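PDB 5LOY: designed Anbu Protein, which probably acts as a peptide hydrolase of the Ntn family, being a consensus-designed relative of a proposed proteasome precursor that assembles into helical arrays. Local coordinates for residues A[6-10]-A[11-15]; A[153-156]-A[157-161]. All blocks are in the same frame, centred on the assembly; numbering follows the deposited sequence.

Contact 1: residues A[6-10]-A[11-15]; sequences IRLDE and GLVFA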
loop_
_atom_site.group_PDB
_atom_site.type_symbol
_atom_site.label_atom_id
_atom_site.label_comp_id
_atom_site.label_asym_id
_atom_site.label_seq_id
_atom_site.Cartn_x
_atom_site.Cartn_y
_atom_site.Cartn_z
ATOM N N ILE A 6 14.391 -10.654 2.277
ATOM C CA ILE A 6 15.163 -9.620 3.005
ATOM C C ILE A 6 16.580 -10.063 3.158
ATOM O O ILE A 6 16.835 -11.195 3.499
ATOM C CB ILE A 6 14.613 -9.360 4.412
ATOM C CG1 ILE A 6 13.147 -9.009 4.353
ATOM C CG2 ILE A 6 15.325 -8.197 5.068
ATOM C CD1 ILE A 6 12.529 -8.877 5.722
ATOM N N ARG A 7 17.510 -9.153 2.943
ATOM C CA ARG A 7 18.931 -9.459 3.028
ATOM C C ARG A 7 19.671 -8.612 4.083
ATOM O O ARG A 7 19.626 -7.391 4.057
ATOM C CB ARG A 7 19.544 -9.209 1.676
ATOM C CG ARG A 7 20.958 -9.734 1.573
ATOM C CD ARG A 7 21.745 -8.890 0.615
ATOM N NE ARG A 7 23.027 -9.499 0.307
ATOM C CZ ARG A 7 24.073 -8.823 -0.184
ATOM N NH1 ARG A 7 23.989 -7.510 -0.423
ATOM N NH2 ARG A 7 25.214 -9.468 -0.423
ATOM N N LEU A 8 20.372 -9.268 4.999
ATOM C CA LEU A 8 21.028 -8.611 6.125
ATOM C C LEU A 8 22.448 -9.093 6.247
ATOM O O LEU A 8 22.807 -10.129 5.699
ATOM C CB LEU A 8 20.283 -8.964 7.404
ATOM C CG LEU A 8 18.773 -8.877 7.224
ATOM C CD1 LEU A 8 18.076 -9.904 8.070
ATOM C CD2 LEU A 8 18.288 -7.489 7.529
ATOM N N ASP A 9 23.263 -8.355 6.989
ATOM C CA ASP A 9 24.621 -8.797 7.251
ATOM C C ASP A 9 24.612 -10.184 7.873
ATOM O O ASP A 9 25.423 -11.028 7.508
ATOM C CB ASP A 9 25.370 -7.811 8.166
ATOM C CG ASP A 9 25.719 -6.483 7.462
ATOM O OD1 ASP A 9 25.466 -6.346 6.234
ATOM O OD2 ASP A 9 26.234 -5.559 8.148
ATOM N N GLU A 10 23.666 -10.426 8.778
ATOM C CA GLU A 10 23.562 -11.704 9.496
ATOM C C GLU A 10 23.025 -12.882 8.658
ATOM O O GLU A 10 23.149 -14.017 9.086
ATOM C CB GLU A 10 22.647 -11.536 10.731
ATOM C CG GLU A 10 23.298 -10.965 11.993
ATOM C CD GLU A 10 22.345 -10.902 13.215
ATOM O OE1 GLU A 10 21.255 -11.561 13.229
ATOM O OE2 GLU A 10 22.686 -10.175 14.197
ATOM N N GLY A 11 22.392 -12.615 7.505
ATOM C CA GLY A 11 21.726 -13.663 6.715
ATOM C C GLY A 11 20.537 -13.220 5.853
ATOM O O GLY A 11 20.536 -12.137 5.317
ATOM N N LEU A 12 19.547 -14.099 5.679
ATOM C CA LEU A 12 18.378 -13.844 4.826
ATOM C C LEU A 12 17.092 -14.276 5.521
ATOM O O LEU A 12 17.076 -15.252 6.282
ATOM C CB LEU A 12 18.469 -14.635 3.530
ATOM C CG LEU A 12 19.669 -14.442 2.609
ATOM C CD1 LEU A 12 19.826 -15.623 1.659
ATOM C CD2 LEU A 12 19.529 -13.156 1.808
ATOM N N VAL A 13 16.009 -13.584 5.203
ATOM C CA VAL A 13 14.679 -13.945 5.677
ATOM C C VAL A 13 13.685 -13.949 4.502
ATOM O O VAL A 13 13.649 -13.002 3.716
ATOM C CB VAL A 13 14.189 -12.922 6.701
ATOM C CG1 VAL A 13 12.766 -13.239 7.129
ATOM C CG2 VAL A 13 15.109 -12.885 7.900
ATOM N N PHE A 14 12.898 -15.000 4.387
ATOM C CA PHE A 14 11.902 -15.121 3.324
ATOM C C PHE A 14 10.549 -15.427 3.906
ATOM O O PHE A 14 10.435 -16.260 4.815
ATOM C CB PHE A 14 12.237 -16.273 2.378
ATOM C CG PHE A 14 13.593 -16.175 1.747
ATOM C CD1 PHE A 14 13.759 -15.504 0.567
ATOM C CD2 PHE A 14 14.694 -16.818 2.312
ATOM C CE1 PHE A 14 15.003 -15.436 -0.036
ATOM C CE2 PHE A 14 15.933 -16.767 1.708
ATOM C CZ PHE A 14 16.086 -16.069 0.532
ATOM N N ALA A 15 9.507 -14.803 3.358
ATOM C CA ALA A 15 8.149 -15.115 3.783
ATOM C C ALA A 15 7.179 -15.039 2.633
ATOM O O ALA A 15 7.322 -14.196 1.746
ATOM C CB ALA A 15 7.729 -14.155 4.876
#
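A tight antiparallel beta hairpin joins Ile6 and Leu8 to Val13 and Gly11, with a type I turn from Leu8 to Gly11 reversing the chain. Two hydrogen-bonded pairs hold it. Ile6 N reaches Val13 O at 2.9 Å, nearly in line with the carbonyl, while Val13 N returns a bond to Ile6 O at 3.0 Å. Nearer the turn, Leu8 N donates to Gly11 O at 2.9 Å, and Gly11 N closes the loop on Leu8 O at 3.1 Å, coming from above the carbonyl plane. Gly11 takes phi 152° and psi -147°, where a beta carbon would collide with Glu10 O; only a residue without one sits here comfortably. These are the first two strands of the proteasome-type Ntn fold, and the two faces of the hairpin meet different neighbours. On one, branched Ile6 and Val13 face each other across the strands, CB to CB 4.3 Å, and Leu8 CD1 touches Val13 CG2 at 4.2 Å; Leu8 and Val13 also pack on Ala169 of helix 166-183. On the other, Leu12 and Arg7 cross at a slant, Leu12 CD2 against Arg7 CG at 3.7 Å. With CG anti to the backbone N (chi1 -169°), the extended Arg7 chain offers its methylenes to the leucine, packs on Leu125 of strand 124-128 and carries its NH2 to Pro123 O. Glu10, at the exposed turn, bonds through OE1 to Leu166 N.

Contact 2: residues A[153-156]-A[157-161]; sequences KPIL and DRVIT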
loop_
_atom_site.group_PDB
_atom_site.type_symbol
_atom_site.label_atom_id
_atom_site.label_comp_id
_atom_site.label_asym_id
_atom_site.label_seq_id
_atom_site.Cartn_x
_atom_site.Cartn_y
_atom_site.Cartn_z
ATOM N N LYS A 153 4.835 -2.344 2.558
ATOM C CA LYS A 153 6.115 -1.694 2.336
ATOM C C LYS A 153 6.529 -0.695 3.445
ATOM O O LYS A 153 7.701 -0.642 3.801
ATOM C CB LYS A 153 6.143 -1.005 0.981
ATOM C CG LYS A 153 7.511 -0.478 0.560
ATOM C CD LYS A 153 7.424 0.124 -0.846
ATOM C CE LYS A 153 8.788 0.382 -1.514
ATOM N NZ LYS A 153 9.359 1.704 -1.142
ATOM N N PRO A 154 5.596 0.122 3.958
ATOM C CA PRO A 154 6.016 1.166 4.898
ATOM C C PRO A 154 6.751 0.672 6.134
ATOM O O PRO A 154 7.760 1.232 6.511
ATOM C CB PRO A 154 4.707 1.826 5.279
ATOM C CG PRO A 154 3.885 1.692 4.037
ATOM C CD PRO A 154 4.195 0.309 3.542
ATOM N N ILE A 155 6.288 -0.413 6.732
ATOM C CA ILE A 155 6.958 -0.930 7.916
ATOM C C ILE A 155 8.352 -1.464 7.589
ATOM O O ILE A 155 9.277 -1.304 8.379
ATOM C CB ILE A 155 6.082 -1.973 8.669
ATOM C CG1 ILE A 155 6.702 -2.301 10.030
ATOM C CG2 ILE A 155 5.890 -3.248 7.875
ATOM C CD1 ILE A 155 6.731 -1.109 10.959
ATOM N N LEU A 156 8.496 -2.114 6.441
ATOM C CA LEU A 156 9.810 -2.596 5.988
ATOM C C LEU A 156 10.744 -1.424 5.732
ATOM O O LEU A 156 11.912 -1.480 6.093
ATOM C CB LEU A 156 9.679 -3.452 4.718
ATOM C CG LEU A 156 8.939 -4.766 4.953
ATOM C CD1 LEU A 156 8.359 -5.370 3.683
ATOM C CD2 LEU A 156 9.847 -5.768 5.624
ATOM N N ASP A 157 10.255 -0.354 5.114
ATOM C CA ASP A 157 11.103 0.840 4.939
ATOM C C ASP A 157 11.540 1.447 6.288
ATOM O O ASP A 157 12.635 1.941 6.406
ATOM C CB ASP A 157 10.406 1.929 4.101
ATOM C CG ASP A 157 10.439 1.653 2.581
ATOM O OD1 ASP A 157 11.380 0.973 2.093
ATOM O OD2 ASP A 157 9.506 2.129 1.871
ATOM N N ARG A 158 10.670 1.428 7.288
ATOM C CA ARG A 158 10.987 2.054 8.569
ATOM C C ARG A 158 12.038 1.288 9.334
ATOM O O ARG A 158 12.864 1.894 9.981
ATOM C CB ARG A 158 9.747 2.179 9.467
ATOM C CG ARG A 158 8.775 3.289 9.070
ATOM C CD ARG A 158 7.522 3.274 9.956
ATOM N NE ARG A 158 6.453 4.139 9.470
ATOM C CZ ARG A 158 6.370 5.448 9.696
ATOM N NH1 ARG A 158 7.310 6.081 10.411
ATOM N NH2 ARG A 158 5.329 6.126 9.206
ATOM N N VAL A 159 12.010 -0.032 9.250
ATOM C CA VAL A 159 12.804 -0.878 10.143
ATOM C C VAL A 159 14.073 -1.491 9.516
ATOM O O VAL A 159 15.131 -1.491 10.147
ATOM C CB VAL A 159 11.913 -2.001 10.718
ATOM C CG1 VAL A 159 12.719 -2.962 11.558
ATOM C CG2 VAL A 159 10.809 -1.400 11.558
ATOM N N ILE A 160 13.990 -2.008 8.299
ATOM C CA ILE A 160 15.065 -2.844 7.771
ATOM C C ILE A 160 16.305 -2.056 7.370
ATOM O O ILE A 160 16.225 -1.138 6.578
ATOM C CB ILE A 160 14.631 -3.658 6.547
ATOM C CG1 ILE A 160 13.392 -4.534 6.858
ATOM C CG2 ILE A 160 15.781 -4.528 6.064
ATOM C CD1 ILE A 160 13.555 -5.552 7.968
ATOM N N THR A 161 17.446 -2.427 7.948
ATOM C CA THR A 161 18.751 -1.977 7.500
ATOM C C THR A 161 19.644 -3.205 7.466
ATOM O O THR A 161 19.291 -4.247 8.025
ATOM C CB THR A 161 19.404 -0.940 8.463
ATOM O OG1 THR A 161 19.927 -1.598 9.629
ATOM C CG2 THR A 161 18.425 0.163 8.864
HETATM O O HOH W 1 14.750 -0.940 4.346
#
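Lys153 and Asp157, one helical turn apart, form an i to i+4 salt bridge: Lys153 NZ lies 3.0 Å from Asp157 OD2, on the syn lone pair of that oxygen. A chi1 of -171° swings the lysine chain away from its own backbone N, and a bend at its last torsion (chi4 -86°) turns the ammonium back to OD2. The short helix 153-159 is held by successive i to i+4 bonds, among them Asp157 N to Lys153 O at 2.9 Å. Proline suits position 154 near the helix start, where its missing N-H costs little, while Pro154 O still accepts Arg158 N at 3.0 Å. Ile155 CD1 meets Val159 CG2 at 4.1 Å beside helix 166-183; buried Leu156 sets CD2 against Ile160 CG1 at 4.0 Å. With an alanine at Lys153, the Asp157 carboxylate is likely to lose its cationic mate, and Ser183 O of the second subunit this donor. Farther out, Ser183 OG of the second subunit bonds Asp157 OD2, Arg158 forms a salt bridge with Asp178 of that subunit, and Ile155 reaches its Leu227. Inward, Leu156 packs on Phe143 and Gln145 of strand 143-147 and on Cys172 of helix 166-183. At the C-terminal end Leu156 O accepts Ile160 N at 3.1 Å, and a water donates to Ile160 O at 2.7 Å and weakly to Leu156 O.

Overall arrangement
Contact 1 is largely buried in the beta sheet, with the turn residues Asp9 and Glu10 exposed and Arg7 partly so, whereas contact 2 lies further from the chain centre, on a helix with one flank inward and the other against the second subunit. They meet directly: Ile6 CG2 packs on Ile160 CG2 at 3.8 Å and Ile6 CD1 on Leu156 CD2 at 4.1 Å, so Ile6 and the Leu156/Ile160 side of the helix pack together. Helix 166-183 touches both. The chemistry follows place: Arg7 and Glu10 of contact 1 bond to backbone atoms of their own chain, while the charges of contact 2 also cross to the second subunit.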